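Local coordinates for protein phytase (Citrobacter braakii, PDB 3ZHC) that belongs to branch 2 of the histidine phosphatase superfamily and folds as a large mixed beta sheet flanked by a region rich in helices, at residues P49-V54 / S236-I241; G172-Y177 / S217-T222; G230-S235 / H271-D276. The protein carries 2 engineered substitutions. One frame throughout, in Å; residues are numbered along the deposited sequence. Where two conformers were deposited one is given.

Contact 1 (P49-V54 / S236-I241). Unlike the reference sequence in segment 49-54: N53 (reference Asp).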
loop_
_atom_site.group_PDB
_atom_site.type_symbol
_atom_site.label_atom_id
_atom_site.label_comp_id
_atom_site.label_asym_id
_atom_site.label_seq_id
_atom_site.Cartn_x
_atom_site.Cartn_y
_atom_site.Cartn_z
ATOM N N PRO B 49 -0.597 14.715 -29.738
ATOM C CA PRO B 49 -1.988 14.609 -30.185
ATOM C C PRO B 49 -2.861 13.706 -29.330
ATOM O O PRO B 49 -4.001 14.053 -29.059
ATOM C CB PRO B 49 -1.841 13.996 -31.587
ATOM C CG PRO B 49 -0.573 14.439 -32.038
ATOM C CD PRO B 49 0.312 14.417 -30.866
ATOM N N ILE B 50 -2.315 12.552 -28.917
ATOM C CA ILE B 50 -3.022 11.606 -28.053
ATOM C C ILE B 50 -3.406 12.263 -26.739
ATOM O O ILE B 50 -4.555 12.119 -26.297
ATOM C CB ILE B 50 -2.190 10.311 -27.801
ATOM C CG1 ILE B 50 -2.162 9.465 -29.077
ATOM C CG2 ILE B 50 -2.773 9.492 -26.644
ATOM C CD1 ILE B 50 -1.310 8.216 -28.967
ATOM N N MET B 51 -2.453 12.986 -26.123
ATOM C CA MET B 51 -2.716 13.716 -24.841
ATOM C C MET B 51 -3.870 14.693 -25.007
ATOM O O MET B 51 -4.743 14.798 -24.128
ATOM C CB MET B 51 -1.464 14.452 -24.345
ATOM C CG MET B 51 -0.354 13.548 -23.903
ATOM S SD MET B 51 1.214 14.394 -23.629
ATOM C CE MET B 51 0.727 15.606 -22.388
ATOM N N LYS B 52 -3.882 15.395 -26.141
ATOM C CA LYS B 52 -4.948 16.340 -26.449
ATOM C C LYS B 52 -6.292 15.645 -26.701
ATOM O O LYS B 52 -7.303 16.148 -26.287
ATOM C CB LYS B 52 -4.579 17.195 -27.656
ATOM C CG LYS B 52 -3.417 18.117 -27.427
ATOM C CD LYS B 52 -3.077 18.839 -28.700
ATOM C CE LYS B 52 -1.824 19.631 -28.584
ATOM N NZ LYS B 52 -1.489 20.200 -29.921
ATOM N N ASN B 53 -6.272 14.485 -27.370
ATOM C CA ASN B 53 -7.508 13.768 -27.761
ATOM C C ASN B 53 -8.104 12.781 -26.724
ATOM O O ASN B 53 -9.168 12.189 -26.990
ATOM C CB ASN B 53 -7.287 13.070 -29.118
ATOM C CG ASN B 53 -7.000 14.084 -30.267
ATOM O OD1 ASN B 53 -7.645 15.139 -30.372
ATOM N ND2 ASN B 53 -6.042 13.759 -31.106
ATOM N N VAL B 54 -7.445 12.609 -25.571
ATOM C CA VAL B 54 -7.998 11.761 -24.449
ATOM C C VAL B 54 -8.748 12.605 -23.405
ATOM O O VAL B 54 -9.162 12.095 -22.373
ATOM C CB VAL B 54 -6.920 10.853 -23.769
ATOM C CG1 VAL B 54 -6.393 9.852 -24.775
ATOM C CG2 VAL B 54 -5.803 11.681 -23.161
ATOM N N SER B 236 0.963 6.750 -17.138
ATOM C CA SER B 236 2.169 7.050 -16.376
ATOM C C SER B 236 2.583 8.498 -16.605
ATOM O O SER B 236 2.937 9.216 -15.652
ATOM C CB SER B 236 3.308 6.098 -16.766
ATOM O OG SER B 236 4.451 6.278 -15.947
ATOM N N THR B 237 2.536 8.928 -17.866
ATOM C CA THR B 237 2.867 10.306 -18.228
ATOM C C THR B 237 1.838 11.298 -17.649
ATOM O O THR B 237 2.215 12.264 -16.992
ATOM C CB THR B 237 2.975 10.467 -19.780
ATOM O OG1 THR B 237 4.054 9.641 -20.270
ATOM C CG2 THR B 237 3.200 11.917 -20.181
ATOM N N LEU B 238 0.552 11.038 -17.887
ATOM C CA LEU B 238 -0.532 11.975 -17.468
ATOM C C LEU B 238 -0.630 12.188 -15.980
ATOM O O LEU B 238 -0.735 13.340 -15.533
ATOM C CB LEU B 238 -1.894 11.530 -18.009
ATOM C CG LEU B 238 -2.040 11.455 -19.534
ATOM C CD1 LEU B 238 -3.515 11.255 -19.890
ATOM C CD2 LEU B 238 -1.480 12.689 -20.259
ATOM N N THR B 239 -0.600 11.089 -15.208
ATOM C CA THR B 239 -0.686 11.180 -13.746
ATOM C C THR B 239 0.542 11.916 -13.158
ATOM O O THR B 239 0.418 12.645 -12.162
ATOM C CB THR B 239 -0.883 9.795 -13.096
ATOM O OG1 THR B 239 0.151 8.917 -13.515
ATOM C CG2 THR B 239 -2.241 9.196 -13.507
ATOM N N GLU B 240 1.713 11.735 -13.778
ATOM C CA GLU B 240 2.914 12.476 -13.370
ATOM C C GLU B 240 2.731 13.963 -13.675
ATOM O O GLU B 240 3.137 14.813 -12.873
ATOM C CB GLU B 240 4.167 11.919 -14.050
ATOM C CG GLU B 240 5.484 12.659 -13.752
ATOM C CD GLU B 240 5.966 12.583 -12.275
ATOM O OE1 GLU B 240 5.390 11.820 -11.448
ATOM O OE2 GLU B 240 6.947 13.297 -11.965
ATOM N N ILE B 241 2.120 14.274 -14.831
ATOM C CA ILE B 241 1.855 15.678 -15.204
ATOM C C ILE B 241 0.952 16.325 -14.131
ATOM O O ILE B 241 1.224 17.442 -13.692
ATOM C CB ILE B 241 1.276 15.836 -16.636
ATOM C CG1 ILE B 241 2.326 15.441 -17.673
ATOM C CG2 ILE B 241 0.834 17.282 -16.894
ATOM C CD1 ILE B 241 1.823 15.384 -19.106
#
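M51 and V54 meet L238 and I241 where the short helix 49-53 lies against the long helix 231-247, in the helix-rich part of the histidine phosphatase fold. The interface is purely apolar, and all four residues are buried. M51 contributes more to it than any other single residue. Its CB already points at the long helix, although 4.4 Å still separates it from L238 CD2. CG, placed opposite the carbonyl carbon (chi1 -68°), comes to 3.9 Å from L238 CD2; here the two side chains run antiparallel past one another. SD continues the extended chain and has no carbon of the long helix within normal contact. A bend at the last torsion (chi3 58°) then swings CE back toward that helix, at 4.2 Å from L238 CD2. The same methyl meets I241 tip to tip: M51 CE and I241 CD1 are 3.5 Å apart, closer than two methyls normally sit. L238 splits its two methyls, CD2 for M51 and CD1 for V54. L234, one turn earlier on the long helix, touches I50, M51 and V54 as well, while W59 packs on L238 and bonds to M51 O. V54 closes the far side by meeting L238 head-on, CG2 standing 4.0 Å from L238 CD1.

Contact 2 (G172-Y177 / S217-T222). Engineered in segment 217-222: C221 (natural residue Val). Unlike the reference sequence in segment 217-222: L219 (reference Phe). With FMT (formic acid), chain N.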
loop_
_atom_site.group_PDB
_atom_site.type_symbol
_atom_site.label_atom_id
_atom_site.label_comp_id
_atom_site.label_asym_id
_atom_site.label_seq_id
_atom_site.Cartn_x
_atom_site.Cartn_y
_atom_site.Cartn_z
ATOM N N GLY B 172 2.027 -12.663 -16.147
ATOM C CA GLY B 172 2.025 -13.504 -17.370
ATOM C C GLY B 172 1.408 -12.810 -18.579
ATOM O O GLY B 172 1.668 -13.215 -19.733
ATOM N N ASN B 173 0.581 -11.773 -18.320
ATOM C CA ASN B 173 -0.008 -10.941 -19.388
ATOM C C ASN B 173 -0.401 -9.567 -18.843
ATOM O O ASN B 173 -0.870 -9.431 -17.714
ATOM C CB ASN B 173 -1.164 -11.635 -20.163
ATOM C CG ASN B 173 -2.163 -12.305 -19.277
ATOM O OD1 ASN B 173 -1.808 -12.980 -18.323
ATOM N ND2 ASN B 173 -3.440 -12.138 -19.602
ATOM N N ILE B 174 -0.169 -8.536 -19.669
ATOM C CA ILE B 174 -0.439 -7.131 -19.276
ATOM C C ILE B 174 -1.916 -6.936 -18.927
ATOM O O ILE B 174 -2.228 -6.231 -17.970
ATOM C CB ILE B 174 0.009 -6.098 -20.376
ATOM C CG1 ILE B 174 1.526 -6.238 -20.711
ATOM C CG2 ILE B 174 -0.302 -4.682 -19.947
ATOM C CD1 ILE B 174 2.449 -6.122 -19.521
ATOM N N GLU B 175 -2.813 -7.580 -19.695
ATOM C CA GLU B 175 -4.277 -7.508 -19.431
ATOM C C GLU B 175 -4.628 -7.862 -17.980
ATOM O O GLU B 175 -5.475 -7.206 -17.400
ATOM C CB GLU B 175 -5.065 -8.378 -20.422
ATOM C CG GLU B 175 -5.029 -7.819 -21.864
ATOM C CD GLU B 175 -5.795 -8.675 -22.891
ATOM O OE1 GLU B 175 -6.182 -9.825 -22.563
ATOM O OE2 GLU B 175 -6.004 -8.185 -24.032
ATOM N N LEU B 176 -3.967 -8.888 -17.400
ATOM C CA LEU B 176 -4.158 -9.226 -15.953
ATOM C C LEU B 176 -3.642 -8.102 -15.041
ATOM O O LEU B 176 -4.231 -7.833 -13.998
ATOM C CB LEU B 176 -3.481 -10.551 -15.562
ATOM C CG LEU B 176 -4.034 -11.867 -16.128
ATOM C CD1 LEU B 176 -3.209 -13.036 -15.587
ATOM C CD2 LEU B 176 -5.519 -12.071 -15.836
ATOM N N TYR B 177 -2.539 -7.458 -15.440
ATOM C CA TYR B 177 -2.003 -6.297 -14.708
ATOM C C TYR B 177 -3.005 -5.123 -14.827
ATOM O O TYR B 177 -3.243 -4.421 -13.869
ATOM C CB TYR B 177 -0.619 -5.910 -15.241
ATOM C CG TYR B 177 0.296 -5.200 -14.271
ATOM C CD1 TYR B 177 0.754 -5.849 -13.115
ATOM C CD2 TYR B 177 0.738 -3.890 -14.513
ATOM C CE1 TYR B 177 1.610 -5.218 -12.214
ATOM C CE2 TYR B 177 1.608 -3.233 -13.606
ATOM C CZ TYR B 177 2.037 -3.915 -12.455
ATOM O OH TYR B 177 2.888 -3.308 -11.549
ATOM N N SER B 217 -2.146 -2.174 -24.245
ATOM C CA SER B 217 -0.723 -2.103 -23.926
ATOM C C SER B 217 -0.026 -3.435 -24.112
ATOM O O SER B 217 -0.562 -4.485 -23.767
ATOM C CB SER B 217 -0.530 -1.629 -22.489
ATOM O OG SER B 217 -1.097 -0.344 -22.289
ATOM N N GLU B 218 1.175 -3.375 -24.660
ATOM C CA GLU B 218 1.986 -4.546 -24.867
ATOM C C GLU B 218 3.469 -4.153 -24.750
ATOM O O GLU B 218 3.867 -3.082 -25.214
ATOM C CB GLU B 218 1.672 -5.156 -26.229
ATOM C CG GLU B 218 2.209 -6.554 -26.394
ATOM C CD GLU B 218 1.788 -7.201 -27.706
ATOM O OE1 GLU B 218 0.558 -7.255 -27.982
ATOM O OE2 GLU B 218 2.697 -7.652 -28.467
ATOM N N LEU B 219 4.265 -5.019 -24.131
ATOM C CA LEU B 219 5.698 -4.757 -23.930
ATOM C C LEU B 219 6.471 -4.712 -25.247
ATOM O O LEU B 219 6.179 -5.469 -26.164
ATOM C CB LEU B 219 6.326 -5.816 -23.007
ATOM C CG LEU B 219 5.927 -5.746 -21.532
ATOM C CD1 LEU B 219 6.171 -7.076 -20.819
ATOM C CD2 LEU B 219 6.666 -4.592 -20.817
ATOM N N LYS B 220 7.439 -3.797 -25.313
ATOM C CA LYS B 220 8.386 -3.692 -26.417
ATOM C C LYS B 220 9.764 -3.632 -25.795
ATOM O O LYS B 220 10.057 -2.724 -25.030
ATOM C CB LYS B 220 8.144 -2.446 -27.282
ATOM C CG LYS B 220 9.150 -2.311 -28.449
ATOM C CD LYS B 220 8.953 -1.055 -29.276
ATOM C CE LYS B 220 10.014 -1.004 -30.367
ATOM N NZ LYS B 220 9.731 0.032 -31.340
ATOM N N CYS B 221 10.605 -4.605 -26.119
ATOM C CA CYS B 221 11.969 -4.667 -25.595
ATOM C C CYS B 221 12.938 -4.762 -26.741
ATOM O O CYS B 221 12.768 -5.589 -27.628
ATOM C CB CYS B 221 12.132 -5.861 -24.663
ATOM S SG CYS B 221 10.905 -5.916 -23.349
ATOM N N THR B 222 13.946 -3.898 -26.710
ATOM C CA THR B 222 15.035 -3.885 -27.666
ATOM C C THR B 222 16.343 -4.017 -26.839
ATOM O O THR B 222 16.287 -3.964 -25.599
ATOM C CB THR B 222 14.995 -2.607 -28.520
ATOM O OG1 THR B 222 15.098 -1.462 -27.674
ATOM C CG2 THR B 222 13.683 -2.526 -29.313
HETATM C C FMT N . -4.019 -4.160 -21.642
HETATM O O1 FMT N . -4.258 -3.068 -21.137
HETATM O O2 FMT N . -3.944 -4.299 -22.855
#
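I174 leans on S217 and L219, bringing the first turn of helix 174-180 against the loop that leads into the beta hairpin of strands 220-222 and 225-227. The approach begins at G172, whose positive phi (108°) turns the chain into N173. N173 holds the N-cap position, yet its side chain makes no capping bond; its carbonyl O receives weak bonds from the backbone N of L176 and of Y177.

I174 makes the whole direct contact. Its CB lies 3.8 Å from S217 O, and its CG2 touches both that oxygen and, at 4.0 Å, S217 CB. The second torsion is folded (chi2 -55°) rather than extended, which leaves CD1 against the next side chain of the loop: I174 CD1 is 4.0 Å from L219 CG, the two side chains meeting at a slant. L219, which is Phe in the reference sequence, also touches L167, I166 and C163 of helix 159-169, L278 of helix 260-280, and L228.

E175 turns to the formic acid molecule, its CG 3.8 Å from the formic acid C. The same molecule bridges to the loop, because S217 N donates to formic acid O2 at 3.1 Å with an N-H...O angle of 154°; T178 OG1 binds it as well. The Y177 ring meets those of Y181 and W232.

From the loop, S217 OG pairs with W232 N, at the start of helix 231-247. On the strand beyond L219, the engineered C221 is joined to helix 159-169 by the disulfide between C221 SG and C163 SG.

Contact 3 (G230-S235 / H271-D276)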
loop_
_atom_site.group_PDB
_atom_site.type_symbol
_atom_site.label_atom_id
_atom_site.label_comp_id
_atom_site.label_asym_id
_atom_site.label_seq_id
_atom_site.Cartn_x
_atom_site.Cartn_y
_atom_site.Cartn_z
ATOM N N GLY B 230 0.880 2.230 -24.819
ATOM C CA GLY B 230 -0.579 2.024 -24.744
ATOM C C GLY B 230 -1.116 2.830 -23.581
ATOM O O GLY B 230 -0.482 3.800 -23.147
ATOM N N ALA B 231 -2.269 2.439 -23.069
ATOM C CA ALA B 231 -2.874 3.133 -21.919
ATOM C C ALA B 231 -1.924 3.181 -20.710
ATOM O O ALA B 231 -1.958 4.136 -19.955
ATOM C CB ALA B 231 -4.177 2.502 -21.538
ATOM N N TRP B 232 -1.084 2.152 -20.547
ATOM C CA TRP B 232 -0.075 2.125 -19.452
ATOM C C TRP B 232 0.976 3.272 -19.520
ATOM O O TRP B 232 1.108 4.032 -18.552
ATOM C CB TRP B 232 0.595 0.728 -19.341
ATOM C CG TRP B 232 -0.208 -0.160 -18.497
ATOM C CD1 TRP B 232 -1.022 -1.166 -18.896
ATOM C CD2 TRP B 232 -0.299 -0.101 -17.083
ATOM N NE1 TRP B 232 -1.618 -1.755 -17.801
ATOM C CE2 TRP B 232 -1.186 -1.115 -16.674
ATOM C CE3 TRP B 232 0.289 0.713 -16.112
ATOM C CZ2 TRP B 232 -1.500 -1.342 -15.324
ATOM C CZ3 TRP B 232 -0.025 0.485 -14.766
ATOM C CH2 TRP B 232 -0.909 -0.531 -14.393
ATOM N N SER B 233 1.698 3.398 -20.631
ATOM C CA SER B 233 2.685 4.514 -20.787
ATOM C C SER B 233 2.017 5.890 -20.710
ATOM O O SER B 233 2.516 6.778 -20.021
ATOM C CB SER B 233 3.472 4.393 -22.094
ATOM O OG SER B 233 4.257 5.564 -22.338
ATOM N N LEU B 234 0.894 6.053 -21.416
ATOM C CA LEU B 234 0.151 7.319 -21.415
ATOM C C LEU B 234 -0.240 7.717 -19.988
ATOM O O LEU B 234 0.058 8.827 -19.547
ATOM C CB LEU B 234 -1.109 7.233 -22.312
ATOM C CG LEU B 234 -2.000 8.503 -22.438
ATOM C CD1 LEU B 234 -1.203 9.665 -22.986
ATOM C CD2 LEU B 234 -3.273 8.234 -23.297
ATOM N N SER B 235 -0.897 6.796 -19.280
ATOM C CA SER B 235 -1.343 7.031 -17.884
ATOM C C SER B 235 -0.202 7.396 -16.945
ATOM O O SER B 235 -0.375 8.238 -16.076
ATOM C CB SER B 235 -2.066 5.819 -17.367
ATOM O OG SER B 235 -3.243 5.606 -18.149
ATOM N N HIS B 271 1.458 5.339 -12.556
ATOM C CA HIS B 271 2.829 5.815 -12.773
ATOM C C HIS B 271 3.850 4.944 -12.022
ATOM O O HIS B 271 4.850 4.492 -12.618
ATOM C CB HIS B 271 2.948 7.308 -12.355
ATOM C CG HIS B 271 4.351 7.821 -12.295
ATOM N ND1 HIS B 271 5.010 8.313 -13.395
ATOM C CD2 HIS B 271 5.218 7.920 -11.263
ATOM C CE1 HIS B 271 6.226 8.690 -13.047
ATOM N NE2 HIS B 271 6.378 8.461 -11.757
ATOM N N ASN B 272 3.586 4.722 -10.730
ATOM C CA ASN B 272 4.460 3.909 -9.866
ATOM C C ASN B 272 4.557 2.472 -10.333
ATOM O O ASN B 272 5.617 1.906 -10.277
ATOM C CB ASN B 272 3.996 3.952 -8.400
ATOM C CG ASN B 272 4.216 5.311 -7.748
ATOM O OD1 ASN B 272 5.223 5.987 -7.986
ATOM N ND2 ASN B 272 3.275 5.711 -6.911
ATOM N N ALA B 273 3.428 1.902 -10.793
ATOM C CA ALA B 273 3.392 0.538 -11.339
ATOM C C ALA B 273 4.112 0.420 -12.669
ATOM O O ALA B 273 4.724 -0.600 -12.931
ATOM C CB ALA B 273 1.934 0.025 -11.462
ATOM N N GLN B 274 4.046 1.457 -13.524
ATOM C CA GLN B 274 4.749 1.374 -14.823
ATOM C C GLN B 274 6.271 1.450 -14.578
ATOM O O GLN B 274 7.033 0.700 -15.212
ATOM C CB GLN B 274 4.287 2.416 -15.830
ATOM C CG GLN B 274 4.288 1.828 -17.251
ATOM C CD GLN B 274 4.879 2.742 -18.246
ATOM O OE1 GLN B 274 4.887 2.461 -19.446
ATOM N NE2 GLN B 274 5.407 3.860 -17.768
ATOM N N PHE B 275 6.701 2.319 -13.658
ATOM C CA PHE B 275 8.123 2.409 -13.249
ATOM C C PHE B 275 8.600 1.104 -12.562
ATOM O O PHE B 275 9.750 0.709 -12.698
ATOM C CB PHE B 275 8.371 3.644 -12.340
ATOM C CG PHE B 275 8.736 4.885 -13.104
ATOM C CD1 PHE B 275 7.850 5.442 -14.001
ATOM C CD2 PHE B 275 9.977 5.479 -12.939
ATOM C CE1 PHE B 275 8.200 6.614 -14.738
ATOM C CE2 PHE B 275 10.325 6.606 -13.638
ATOM C CZ PHE B 275 9.423 7.185 -14.554
ATOM N N ASP B 276 7.691 0.453 -11.829
ATOM C CA ASP B 276 7.976 -0.820 -11.203
ATOM C C ASP B 276 8.344 -1.870 -12.287
ATOM O O ASP B 276 9.391 -2.523 -12.209
ATOM C CB ASP B 276 6.791 -1.278 -10.374
ATOM C CG ASP B 276 7.114 -2.469 -9.480
ATOM O OD1 ASP B 276 8.309 -2.805 -9.275
ATOM O OD2 ASP B 276 6.149 -3.072 -8.974
#
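W232 and S233 of helix 231-247 pack on A273 and Q274 of helix 260-280, a helix-helix crossing in the helix-rich part of the histidine phosphatase fold. The two helical segments pass 9.1 Å apart at their axes and are inclined at 118°, nearer antiparallel than parallel. W232 and Q274 mark the closest backbone approach.

The apolar part belongs to the indole. Its six-membered ring lies obliquely against A273, with W232 CZ3 3.9 Å from A273 CB and W232 CH2 4.1 Å from it. Q274 CG meets the same ring obliquely, 4.3 Å from W232 CE3. Further ring neighbours are Y177, and F185 in an edge-to-face pair. Within the other helix, F275 CD1 sits 3.7 Å above one face of the H271 ring.

A less certain contact comes from the end of the Q274 chain, which bends at chi2 and lies near the S233 backbone, CD 3.8 Å from S233 CA. This placement is doubtful, since Q274 was deposited in two conformers and its amide is probably turned over.

No hydrogen bond is found between the segments; those present run within each helix or to neighbours. A231 O takes two donors from S235, the backbone N at 2.9 Å and OG at 2.7 Å, which reach it from opposite faces of the carbonyl plane. D276 OD1 is shared by salt bridges to R169 and R280, while N272 bonds to P345 and N347.

Van der Waals contact thus joins the two helices, while the polar bonds lie within them or go to neighbours. The bond from W232 NE1 to T178 OG1 satisfies the indole N-H and probably limits how the ring can turn against A273.

Overall arrangement
Helix 231-247 joins contacts 1 and 3: its first turn faces helix 260-280 and its middle faces helix 49-53. Their centres are 11 Å apart, and H271 ND1 with S236 O links them directly. Contact 2 lies equally far from contact 3 on its other flank, in touch with it through S217 and Y177. Contacts 1 and 2 are 20 Å apart between centres and do not touch. Along the chain, contact 2 is nested within the loop closed by contact 1 and ends before contact 3 begins, while contacts 1 and 3 alternate. Contact 3 thus sits between the others, connecting distant stretches of sequence into one helical region.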